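PDB 6FUV: solute Binding Protein, BlMnBP1 in complex with mannotriose from Bifidobacterium, which binds manno-oligosaccharides such as beta-mannotriose and probably hands them to an ABC transporter for uptake into the cell. Local coordinates for residues 18-23 with 317-322; 25-30 with 60-65; 82-87 with 307-312. One frame throughout, in Å; residues are numbered along the deposited sequence.

Interaction 1: 18-23 with 317-322; sequences KDLKAT and RQEAAM. With ACT (acetate ion), chain F.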
loop_
_atom_site.group_PDB
_atom_site.type_symbol
_atom_site.label_atom_id
_atom_site.label_comp_id
_atom_site.label_asym_id
_atom_site.label_seq_id
_atom_site.Cartn_x
_atom_site.Cartn_y
_atom_site.Cartn_z
ATOM N N LYS A 18 8.874 -30.071 -10.923
ATOM C CA LYS A 18 9.111 -31.036 -9.862
ATOM C C LYS A 18 10.488 -31.674 -9.960
ATOM O O LYS A 18 10.912 -32.357 -9.025
ATOM C CB LYS A 18 8.018 -32.094 -9.902
ATOM C CG LYS A 18 6.855 -31.789 -9.015
ATOM C CD LYS A 18 7.187 -32.074 -7.535
ATOM C CE LYS A 18 6.177 -33.052 -6.918
ATOM N NZ LYS A 18 6.534 -33.416 -5.516
ATOM N N ASP A 19 11.195 -31.458 -11.057
ATOM C CA ASP A 19 12.542 -31.964 -11.261
ATOM C C ASP A 19 13.620 -30.965 -10.861
ATOM O O ASP A 19 14.801 -31.310 -10.910
ATOM C CB ASP A 19 12.737 -32.327 -12.725
ATOM C CG ASP A 19 12.462 -31.145 -13.664
ATOM O OD1 ASP A 19 11.316 -30.584 -13.601
ATOM O OD2 ASP A 19 13.397 -30.780 -14.439
ATOM N N LEU A 20 13.238 -29.765 -10.450
ATOM C CA LEU A 20 14.177 -28.719 -10.107
ATOM C C LEU A 20 14.735 -28.929 -8.711
ATOM O O LEU A 20 14.015 -29.263 -7.777
ATOM C CB LEU A 20 13.480 -27.361 -10.202
ATOM C CG LEU A 20 13.157 -26.806 -11.586
ATOM C CD1 LEU A 20 12.113 -25.697 -11.500
ATOM C CD2 LEU A 20 14.390 -26.256 -12.248
ATOM N N LYS A 21 16.032 -28.744 -8.584
ATOM C CA LYS A 21 16.718 -28.627 -7.303
ATOM C C LYS A 21 17.416 -27.265 -7.295
ATOM O O LYS A 21 18.429 -27.078 -7.988
ATOM C CB LYS A 21 17.727 -29.764 -7.112
ATOM C CG LYS A 21 17.136 -31.165 -7.067
ATOM C CD LYS A 21 18.226 -32.206 -6.814
ATOM C CE LYS A 21 17.663 -33.520 -6.299
ATOM N NZ LYS A 21 18.736 -34.571 -6.203
ATOM N N ALA A 22 16.861 -26.306 -6.539
ATOM C CA ALA A 22 17.493 -25.001 -6.452
ATOM C C ALA A 22 17.119 -24.333 -5.150
ATOM O O ALA A 22 16.150 -24.717 -4.494
ATOM C CB ALA A 22 17.119 -24.115 -7.630
ATOM N N THR A 23 17.982 -23.411 -4.745
ATOM C CA THR A 23 17.749 -22.500 -3.640
ATOM C C THR A 23 17.453 -21.121 -4.197
ATOM O O THR A 23 18.225 -20.621 -5.006
ATOM C CB THR A 23 18.978 -22.400 -2.733
ATOM O OG1 THR A 23 19.341 -23.662 -2.202
ATOM C CG2 THR A 23 18.686 -21.433 -1.659
ATOM N N ARG A 317 16.483 -20.890 -11.222
ATOM C CA ARG A 317 15.970 -20.068 -10.134
ATOM C C ARG A 317 14.793 -19.229 -10.586
ATOM O O ARG A 317 13.857 -19.016 -9.806
ATOM C CB ARG A 317 17.060 -19.166 -9.568
ATOM C CG ARG A 317 18.183 -19.955 -8.836
ATOM C CD ARG A 317 19.097 -19.026 -8.030
ATOM N NE ARG A 317 19.930 -19.840 -7.151
ATOM C CZ ARG A 317 21.157 -20.251 -7.443
ATOM N NH1 ARG A 317 21.718 -19.867 -8.567
ATOM N NH2 ARG A 317 21.819 -21.034 -6.602
ATOM N N GLN A 318 14.826 -18.736 -11.835
ATOM C CA GLN A 318 13.694 -17.988 -12.358
ATOM C C GLN A 318 12.438 -18.843 -12.294
ATOM O O GLN A 318 11.408 -18.400 -11.806
ATOM C CB GLN A 318 13.951 -17.507 -13.796
ATOM C CG GLN A 318 14.990 -16.422 -13.957
ATOM C CD GLN A 318 15.042 -15.868 -15.334
ATOM O OE1 GLN A 318 14.394 -16.376 -16.253
ATOM N NE2 GLN A 318 15.738 -14.772 -15.479
ATOM N N GLU A 319 12.502 -20.074 -12.785
ATOM C CA GLU A 319 11.336 -20.948 -12.792
ATOM C C GLU A 319 10.921 -21.334 -11.378
ATOM O O GLU A 319 9.742 -21.332 -11.064
ATOM C CB GLU A 319 11.645 -22.185 -13.640
ATOM C CG GLU A 319 10.667 -23.301 -13.477
ATOM C CD GLU A 319 10.816 -24.438 -14.474
ATOM O OE1 GLU A 319 11.867 -24.531 -15.137
ATOM O OE2 GLU A 319 9.849 -25.244 -14.592
ATOM N N ALA A 320 11.869 -21.695 -10.521
ATOM C CA ALA A 320 11.523 -21.973 -9.132
ATOM C C ALA A 320 10.832 -20.772 -8.490
ATOM O O ALA A 320 9.859 -20.922 -7.745
ATOM C CB ALA A 320 12.786 -22.344 -8.359
ATOM N N ALA A 321 11.309 -19.567 -8.784
ATOM C CA ALA A 321 10.714 -18.376 -8.200
ATOM C C ALA A 321 9.303 -18.138 -8.730
ATOM O O ALA A 321 8.418 -17.728 -7.975
ATOM C CB ALA A 321 11.609 -17.166 -8.490
ATOM N N MET A 322 9.071 -18.390 -10.021
ATOM C CA MET A 322 7.735 -18.254 -10.570
ATOM C C MET A 322 6.790 -19.262 -9.954
ATOM O O MET A 322 5.638 -18.920 -9.656
ATOM C CB MET A 322 7.782 -18.436 -12.067
ATOM C CG MET A 322 6.474 -18.020 -12.758
ATOM S SD MET A 322 6.776 -17.210 -14.348
ATOM C CE MET A 322 8.110 -16.124 -13.900
HETATM C C ACT F . 22.394 -23.764 -4.780
HETATM O O ACT F . 23.558 -23.406 -5.149
HETATM O OXT ACT F . 21.358 -23.927 -5.459
HETATM C CH3 ACT F . 22.253 -23.969 -3.285
#

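Interaction 2: 25-30 with 60-65; sequences TFFNGR and KVQTDS. With BMA (beta-D-mannopyranose), chain B.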
loop_
_atom_site.group_PDB
_atom_site.type_symbol
_atom_site.label_atom_id
_atom_site.label_comp_id
_atom_site.label_asym_id
_atom_site.label_seq_id
_atom_site.Cartn_x
_atom_site.Cartn_y
_atom_site.Cartn_z
ATOM N N THR A 25 16.122 -16.972 -3.183
ATOM C CA THR A 25 16.125 -15.959 -2.136
ATOM C C THR A 25 14.976 -14.980 -2.338
ATOM O O THR A 25 14.828 -14.423 -3.421
ATOM C CB THR A 25 17.456 -15.203 -2.119
ATOM O OG1 THR A 25 18.527 -16.126 -1.973
ATOM C CG2 THR A 25 17.508 -14.216 -1.031
ATOM N N PHE A 26 14.203 -14.743 -1.274
ATOM C CA PHE A 26 12.992 -13.925 -1.302
ATOM C C PHE A 26 13.271 -12.718 -0.421
ATOM O O PHE A 26 13.449 -12.853 0.778
ATOM C CB PHE A 26 11.766 -14.706 -0.817
ATOM C CG PHE A 26 10.482 -13.922 -0.866
ATOM C CD1 PHE A 26 10.340 -12.832 -1.705
ATOM C CD2 PHE A 26 9.425 -14.300 -0.106
ATOM C CE1 PHE A 26 9.175 -12.131 -1.766
ATOM C CE2 PHE A 26 8.202 -13.584 -0.143
ATOM C CZ PHE A 26 8.077 -12.523 -0.955
ATOM N N PHE A 27 13.364 -11.552 -1.018
ATOM C CA PHE A 27 13.736 -10.303 -0.356
ATOM C C PHE A 27 12.466 -9.471 -0.222
ATOM O O PHE A 27 11.789 -9.207 -1.219
ATOM C CB PHE A 27 14.846 -9.578 -1.159
ATOM C CG PHE A 27 15.279 -8.256 -0.579
ATOM C CD1 PHE A 27 15.692 -8.165 0.734
ATOM C CD2 PHE A 27 15.302 -7.113 -1.342
ATOM C CE1 PHE A 27 16.088 -6.952 1.276
ATOM C CE2 PHE A 27 15.717 -5.927 -0.819
ATOM C CZ PHE A 27 16.095 -5.840 0.498
ATOM N N ASN A 28 12.111 -9.119 1.009
ATOM C CA ASN A 28 10.919 -8.324 1.246
ATOM C C ASN A 28 11.061 -7.497 2.501
ATOM O O ASN A 28 12.051 -7.611 3.219
ATOM C CB ASN A 28 9.698 -9.205 1.363
ATOM C CG ASN A 28 9.811 -10.204 2.463
ATOM O OD1 ASN A 28 9.564 -9.903 3.643
ATOM N ND2 ASN A 28 10.144 -11.418 2.096
ATOM N N GLY A 29 10.060 -6.626 2.739
ATOM C CA GLY A 29 10.056 -5.685 3.840
ATOM C C GLY A 29 9.336 -6.147 5.084
ATOM O O GLY A 29 9.212 -5.409 6.061
ATOM N N ARG A 30 8.826 -7.367 5.080
ATOM C CA ARG A 30 8.131 -7.894 6.243
ATOM C C ARG A 30 9.159 -8.407 7.251
ATOM O O ARG A 30 9.381 -9.601 7.454
ATOM C CB ARG A 30 7.165 -8.970 5.803
ATOM C CG ARG A 30 5.933 -8.469 5.063
ATOM C CD ARG A 30 5.151 -7.468 5.835
ATOM N NE ARG A 30 4.705 -7.928 7.131
ATOM C CZ ARG A 30 3.540 -8.520 7.383
ATOM N NH1 ARG A 30 2.708 -8.802 6.412
ATOM N NH2 ARG A 30 3.209 -8.857 8.621
ATOM N N LYS A 60 14.743 -19.190 0.845
ATOM C CA LYS A 60 15.327 -18.412 1.919
ATOM C C LYS A 60 14.844 -16.968 1.819
ATOM O O LYS A 60 14.609 -16.430 0.734
ATOM C CB LYS A 60 16.839 -18.456 1.815
ATOM C CG LYS A 60 17.445 -19.827 1.832
ATOM C CD LYS A 60 17.628 -20.329 3.273
ATOM C CE LYS A 60 18.354 -21.690 3.304
ATOM N NZ LYS A 60 18.341 -22.294 4.693
ATOM N N VAL A 61 14.707 -16.334 2.967
ATOM C CA VAL A 61 14.123 -15.009 3.065
ATOM C C VAL A 61 15.154 -14.055 3.611
ATOM O O VAL A 61 15.881 -14.384 4.548
ATOM C CB VAL A 61 12.880 -15.012 3.972
ATOM C CG1 VAL A 61 12.364 -13.632 4.180
ATOM C CG2 VAL A 61 11.819 -15.912 3.376
ATOM N N GLN A 62 15.225 -12.883 3.016
ATOM C CA GLN A 62 15.958 -11.754 3.556
ATOM C C GLN A 62 14.998 -10.591 3.681
ATOM O O GLN A 62 14.188 -10.360 2.794
ATOM C CB GLN A 62 17.111 -11.305 2.645
ATOM C CG GLN A 62 17.827 -12.437 1.952
ATOM C CD GLN A 62 18.972 -11.941 1.110
ATOM O OE1 GLN A 62 18.969 -10.810 0.643
ATOM N NE2 GLN A 62 19.966 -12.773 0.942
ATOM N N THR A 63 15.123 -9.813 4.733
ATOM C CA THR A 63 14.250 -8.680 4.964
ATOM C C THR A 63 15.064 -7.471 5.384
ATOM O O THR A 63 16.142 -7.581 5.952
ATOM C CB THR A 63 13.192 -9.013 6.013
ATOM O OG1 THR A 63 13.817 -9.272 7.272
ATOM C CG2 THR A 63 12.390 -10.177 5.587
ATOM N N ASP A 64 14.534 -6.310 5.086
ATOM C CA ASP A 64 15.178 -5.047 5.390
ATOM C C ASP A 64 14.135 -4.026 5.829
ATOM O O ASP A 64 13.029 -3.952 5.285
ATOM C CB ASP A 64 15.929 -4.517 4.163
ATOM C CG ASP A 64 17.214 -3.840 4.516
ATOM O OD1 ASP A 64 17.392 -3.442 5.700
ATOM O OD2 ASP A 64 18.039 -3.689 3.602
ATOM N N SER A 65 14.474 -3.290 6.875
ATOM C CA SER A 65 13.764 -2.056 7.167
ATOM C C SER A 65 14.173 -1.006 6.122
ATOM O O SER A 65 15.113 -1.169 5.345
ATOM C CB SER A 65 14.027 -1.624 8.611
ATOM O OG SER A 65 15.327 -1.179 8.763
HETATM C C1 BMA B . 7.413 -4.425 9.787
HETATM C C2 BMA B . 5.953 -4.540 9.348
HETATM C C3 BMA B . 5.855 -4.113 7.865
HETATM C C4 BMA B . 6.411 -2.679 7.724
HETATM C C5 BMA B . 7.817 -2.583 8.332
HETATM C C6 BMA B . 8.391 -1.138 8.321
HETATM O O1 BMA B . 7.463 -4.783 11.104
HETATM O O2 BMA B . 5.121 -3.635 10.092
HETATM O O3 BMA B . 4.532 -4.281 7.402
HETATM O O4 BMA B . 6.564 -2.256 6.364
HETATM O O5 BMA B . 7.808 -3.087 9.690
HETATM O O6 BMA B . 9.773 -1.175 8.659
HETATM O O HOH W 1 10.486 -3.169 5.964
#

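Interaction 3: 82-87 with 307-312; sequences WDIMMI and MGINKN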
loop_
_atom_site.group_PDB
_atom_site.type_symbol
_atom_site.label_atom_id
_atom_site.label_comp_id
_atom_site.label_asym_id
_atom_site.label_seq_id
_atom_site.Cartn_x
_atom_site.Cartn_y
_atom_site.Cartn_z
ATOM N N TRP A 82 19.334 -12.069 -4.895
ATOM C CA TRP A 82 17.895 -12.166 -4.736
ATOM C C TRP A 82 17.324 -12.769 -6.001
ATOM O O TRP A 82 17.902 -12.605 -7.075
ATOM C CB TRP A 82 17.256 -10.798 -4.495
ATOM C CG TRP A 82 17.413 -9.902 -5.591
ATOM C CD1 TRP A 82 18.529 -9.219 -5.926
ATOM C CD2 TRP A 82 16.428 -9.576 -6.570
ATOM N NE1 TRP A 82 18.314 -8.463 -7.048
ATOM C CE2 TRP A 82 17.033 -8.669 -7.474
ATOM C CE3 TRP A 82 15.099 -9.963 -6.773
ATOM C CZ2 TRP A 82 16.363 -8.138 -8.579
ATOM C CZ3 TRP A 82 14.409 -9.420 -7.848
ATOM C CH2 TRP A 82 15.053 -8.494 -8.758
ATOM N N ASP A 83 16.216 -13.506 -5.856
ATOM C CA ASP A 83 15.453 -14.018 -6.981
ATOM C C ASP A 83 14.031 -13.495 -7.030
ATOM O O ASP A 83 13.528 -13.224 -8.118
ATOM C CB ASP A 83 15.445 -15.532 -6.918
ATOM C CG ASP A 83 16.833 -16.113 -6.879
ATOM O OD1 ASP A 83 17.522 -15.982 -7.869
ATOM O OD2 ASP A 83 17.250 -16.660 -5.815
ATOM N N ILE A 84 13.397 -13.295 -5.877
ATOM C CA ILE A 84 12.144 -12.580 -5.758
ATOM C C ILE A 84 12.377 -11.369 -4.850
ATOM O O ILE A 84 12.975 -11.487 -3.772
ATOM C CB ILE A 84 11.047 -13.483 -5.167
ATOM C CG1 ILE A 84 10.863 -14.775 -5.949
ATOM C CG2 ILE A 84 9.748 -12.771 -5.169
ATOM C CD1 ILE A 84 10.289 -15.934 -5.115
ATOM N N MET A 85 11.906 -10.211 -5.267
ATOM C CA MET A 85 11.763 -9.084 -4.358
ATOM C C MET A 85 10.374 -8.493 -4.498
ATOM O O MET A 85 9.667 -8.748 -5.474
ATOM C CB MET A 85 12.801 -8.002 -4.614
ATOM C CG MET A 85 12.708 -7.151 -5.855
ATOM S SD MET A 85 13.638 -5.610 -5.626
ATOM C CE MET A 85 15.295 -6.330 -5.698
ATOM N N MET A 86 10.014 -7.653 -3.543
ATOM C CA MET A 86 8.871 -6.764 -3.685
ATOM C C MET A 86 9.280 -5.572 -4.531
ATOM O O MET A 86 10.199 -4.835 -4.176
ATOM C CB MET A 86 8.378 -6.287 -2.325
ATOM C CG MET A 86 7.912 -7.394 -1.433
ATOM S SD MET A 86 6.742 -8.511 -2.219
ATOM C CE MET A 86 6.294 -9.465 -0.692
ATOM N N ILE A 87 8.593 -5.382 -5.648
ATOM C CA ILE A 87 9.010 -4.394 -6.634
ATOM C C ILE A 87 8.959 -3.023 -5.974
ATOM O O ILE A 87 7.911 -2.645 -5.457
ATOM C CB ILE A 87 8.129 -4.441 -7.889
ATOM C CG1 ILE A 87 8.253 -5.774 -8.559
ATOM C CG2 ILE A 87 8.517 -3.299 -8.808
ATOM C CD1 ILE A 87 7.368 -5.912 -9.791
ATOM N N MET A 307 5.293 -9.094 -6.166
ATOM C CA MET A 307 6.457 -9.964 -6.251
ATOM C C MET A 307 7.020 -9.897 -7.656
ATOM O O MET A 307 6.299 -10.145 -8.611
ATOM C CB MET A 307 6.109 -11.398 -5.868
ATOM C CG MET A 307 6.035 -11.613 -4.361
ATOM S SD MET A 307 5.176 -13.111 -3.957
ATOM C CE MET A 307 3.498 -12.633 -4.404
ATOM N N GLY A 308 8.292 -9.508 -7.755
ATOM C CA GLY A 308 9.018 -9.471 -9.018
ATOM C C GLY A 308 10.217 -10.405 -8.996
ATOM O O GLY A 308 10.823 -10.638 -7.954
ATOM N N ILE A 309 10.572 -10.933 -10.161
ATOM C CA ILE A 309 11.606 -11.955 -10.291
ATOM C C ILE A 309 12.817 -11.374 -11.015
ATOM O O ILE A 309 12.670 -10.731 -12.061
ATOM C CB ILE A 309 11.049 -13.181 -11.025
ATOM C CG1 ILE A 309 9.939 -13.810 -10.177
ATOM C CG2 ILE A 309 12.107 -14.234 -11.312
ATOM C CD1 ILE A 309 9.475 -15.150 -10.663
ATOM N N ASN A 310 14.009 -11.647 -10.485
ATOM C CA ASN A 310 15.294 -11.140 -10.984
ATOM C C ASN A 310 15.650 -11.704 -12.355
ATOM O O ASN A 310 15.818 -12.907 -12.533
ATOM C CB ASN A 310 16.375 -11.502 -9.961
ATOM C CG ASN A 310 17.701 -10.769 -10.135
ATOM O OD1 ASN A 310 17.915 -9.995 -11.053
ATOM N ND2 ASN A 310 18.600 -11.021 -9.217
ATOM N N LYS A 311 15.793 -10.830 -13.327
ATOM C CA LYS A 311 16.308 -11.307 -14.596
ATOM C C LYS A 311 17.743 -11.779 -14.519
ATOM O O LYS A 311 18.165 -12.520 -15.412
ATOM C CB LYS A 311 16.214 -10.245 -15.679
ATOM C CG LYS A 311 16.934 -8.960 -15.440
ATOM C CD LYS A 311 16.472 -7.939 -16.521
ATOM C CE LYS A 311 16.898 -8.314 -17.956
ATOM N NZ LYS A 311 18.258 -7.745 -18.300
ATOM N N ASN A 312 18.487 -11.403 -13.474
ATOM C CA ASN A 312 19.841 -11.926 -13.319
ATOM C C ASN A 312 19.847 -13.399 -12.952
ATOM O O ASN A 312 20.794 -14.117 -13.287
ATOM C CB ASN A 312 20.624 -11.170 -12.252
ATOM C CG ASN A 312 20.846 -9.730 -12.606
ATOM O OD1 ASN A 312 20.827 -9.355 -13.758
ATOM N ND2 ASN A 312 21.059 -8.906 -11.589
#

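Interaction 1: 18-23 with 317-322
The NE atom of Arg317, and not one of its terminal amino groups, makes the polar link between helix and strand here. It donates to the backbone carbonyl O of Thr23 over 2.8 Å, with an N-H...O angle of 158°. The oxygen lies close to the guanidinium plane, and the donor meets it nearly head-on, in line with the C=O bond. The reach comes from an arginine chain that is extended from CG to NE and runs past Ala22, whose CB is 4.5 Å from Arg317 CG. The terminal nitrogens are engaged too: NH2, turned the same way as NE, comes within 3.1 Å of OXT of an acetate ion, probably a guest from the crystallisation liquor, while NH1 forms a salt bridge with Asp314. The Thr23 N also points at that OXT, but this bond is long and weak.

At the other end of the contact a methyl group does the touching. Leu20 CD1 presses on Glu319, 3.4 Å from its CG and nearly as close to the carboxylate carbon CD, and the two side chains cross obliquely. Glu319 can offer this flank because its CG stands opposite the backbone N (chi1 167°) and the chain beyond is straight. Its OE2 lies 5.6 Å from Asp19 OD1, a like-charge neighbourhood that may slightly favour protonation of one of the two acids.

Between these ends the small Ala320 lets the helix come near the strand. Helix 315-330 thus lies against the start of strand 22-28 and the adjoining strand 57-63: Ala320 also meets Ile24 and Ile57, and on another flank Ala321 and Met322 rest on Ile309 of strand 298-309.

Interaction 2: 25-30 with 60-65
Asn28 holds its CG between the backbone N and the carbonyl carbon (chi1 59°), which lays the amide back along its own strand and beside Thr63, with OD1 3.4 Å from Thr63 CG2. From there ND2 sits over the centre of the Phe26 ring, 3.6 Å above its plane, and borders Val61 CG1. OD1 meanwhile accepts the backbone N of Arg30 in the carbonyl plane, on a lone pair, closing an Asx turn that bends the chain as it leaves the strand. Among the residues on the other face of the sheet, Thr25 sets OG1 beside its backbone N (chi1 -56°) and CG2 anti to that nitrogen, and this methyl meets Gln62 CD at 3.5 Å; the amide oxygen of Gln62 is taken by Arg74. Farther along, Phe27 touches Asp64 CB obliquely with CE1 and CZ, and the same ring has a cation-pi partner in Arg74.

The backbones run parallel. Phe26 grips both flanks of Val61, its N bonding to Lys60 O at 2.7 Å and its O accepting from Gln62 N; Asn28 N then donates to Gln62 O at 3.0 Å. The last rung, Asp64 N to Asn28 O, is stretched to 3.4 Å and weak, so the strands are parting as they approach the ligand.

A water fills that fork, donating to Gly29 O at 2.6 Å and to Asp64 O, and it has a weak link to O6 of a mannose unit. Arg30 lays its CD and NE near the mannose O3, its charge being engaged by Asp32 and Glu338. The chemistry implies that, at these ends of the beta-alpha-beta unit, Gly29 and Asp64 reach the sugar through a weakly linked water and Arg30 by van der Waals contact, while direct hydrogen bonds to this mannose come from residues such as Glu250 and Trp249.

Interaction 3: 82-87 with 307-312
Trp82 and Asn310 lie flat upon each other, ring and amide planes only 3° apart, and the indole is a slab held between Asn310 and Met85. Asn310 CB stands 3.4 Å from the centroid of the six-membered ring, a CH-pi contact nearly on the ring normal, and ND2 is offset toward the rim. From that place ND2 donates to Trp82 O at 2.8 Å and 172°, so one asparagine covers the face of the indole and ties down the backbone that bears it; Asn79 O takes a further bond from ND2. Asn310 OD1 receives the backbone N of Asn312, in an Asx turn, from well above the carbonyl plane. Met85 CE covers the opposite face of the indole, 3.3 Å above its centre, and Gly308 O meets the ring's edge near CZ3. Replacing Trp82 by an alanine is likely to open a gap between Met85 and Asn310, the Met85 methyl and the Asn310 amide losing the surface they stack on.

The second hollow is Gly308 itself. Having no side chain, it admits Ile87, whose CG1 settles 3.8 Å from Gly308 CA; a beta carbon would collide with it. On the other face apolar side chains meet: Met307 CB and CG lie alongside Ile84 CG2, and Met86 SD rests 3.8 Å from Met307 CG.

Met85 and Gly308 form the hydrogen-bonded pair of this antiparallel ladder, exchanging two bonds, with Gly308 N to Met85 O at 2.8 Å; Asn310 N to Asp83 O continues it. An antiparallel strand returning from the other domain, set next to 84-86 and against 123-132, is characteristic of the type II periplasmic-binding fold, consistent with this solute-binding family.

In the fold
All three interactions belong to one domain and share its larger sheet, in which strands 57-63, 22-28, 84-86 and 298-309 lie side by side. Interactions 2 and 3, with centres about 11 Å apart, are linked directly: Phe27 N probably bonds to Ile84 O, and Thr25 N to Asp83 OD2. Interaction 1, about 13 Å from interaction 3 and 18 Å from interaction 2 between centres, lays helix 315-330 against the sheet. Along the chain, interaction 2 closes first; interactions 2 and 3 both fall within the span between 18-23 and 317-322. The return from the second domain is thereby fixed to the earliest strands, whose far ends carry loops toward the sugar.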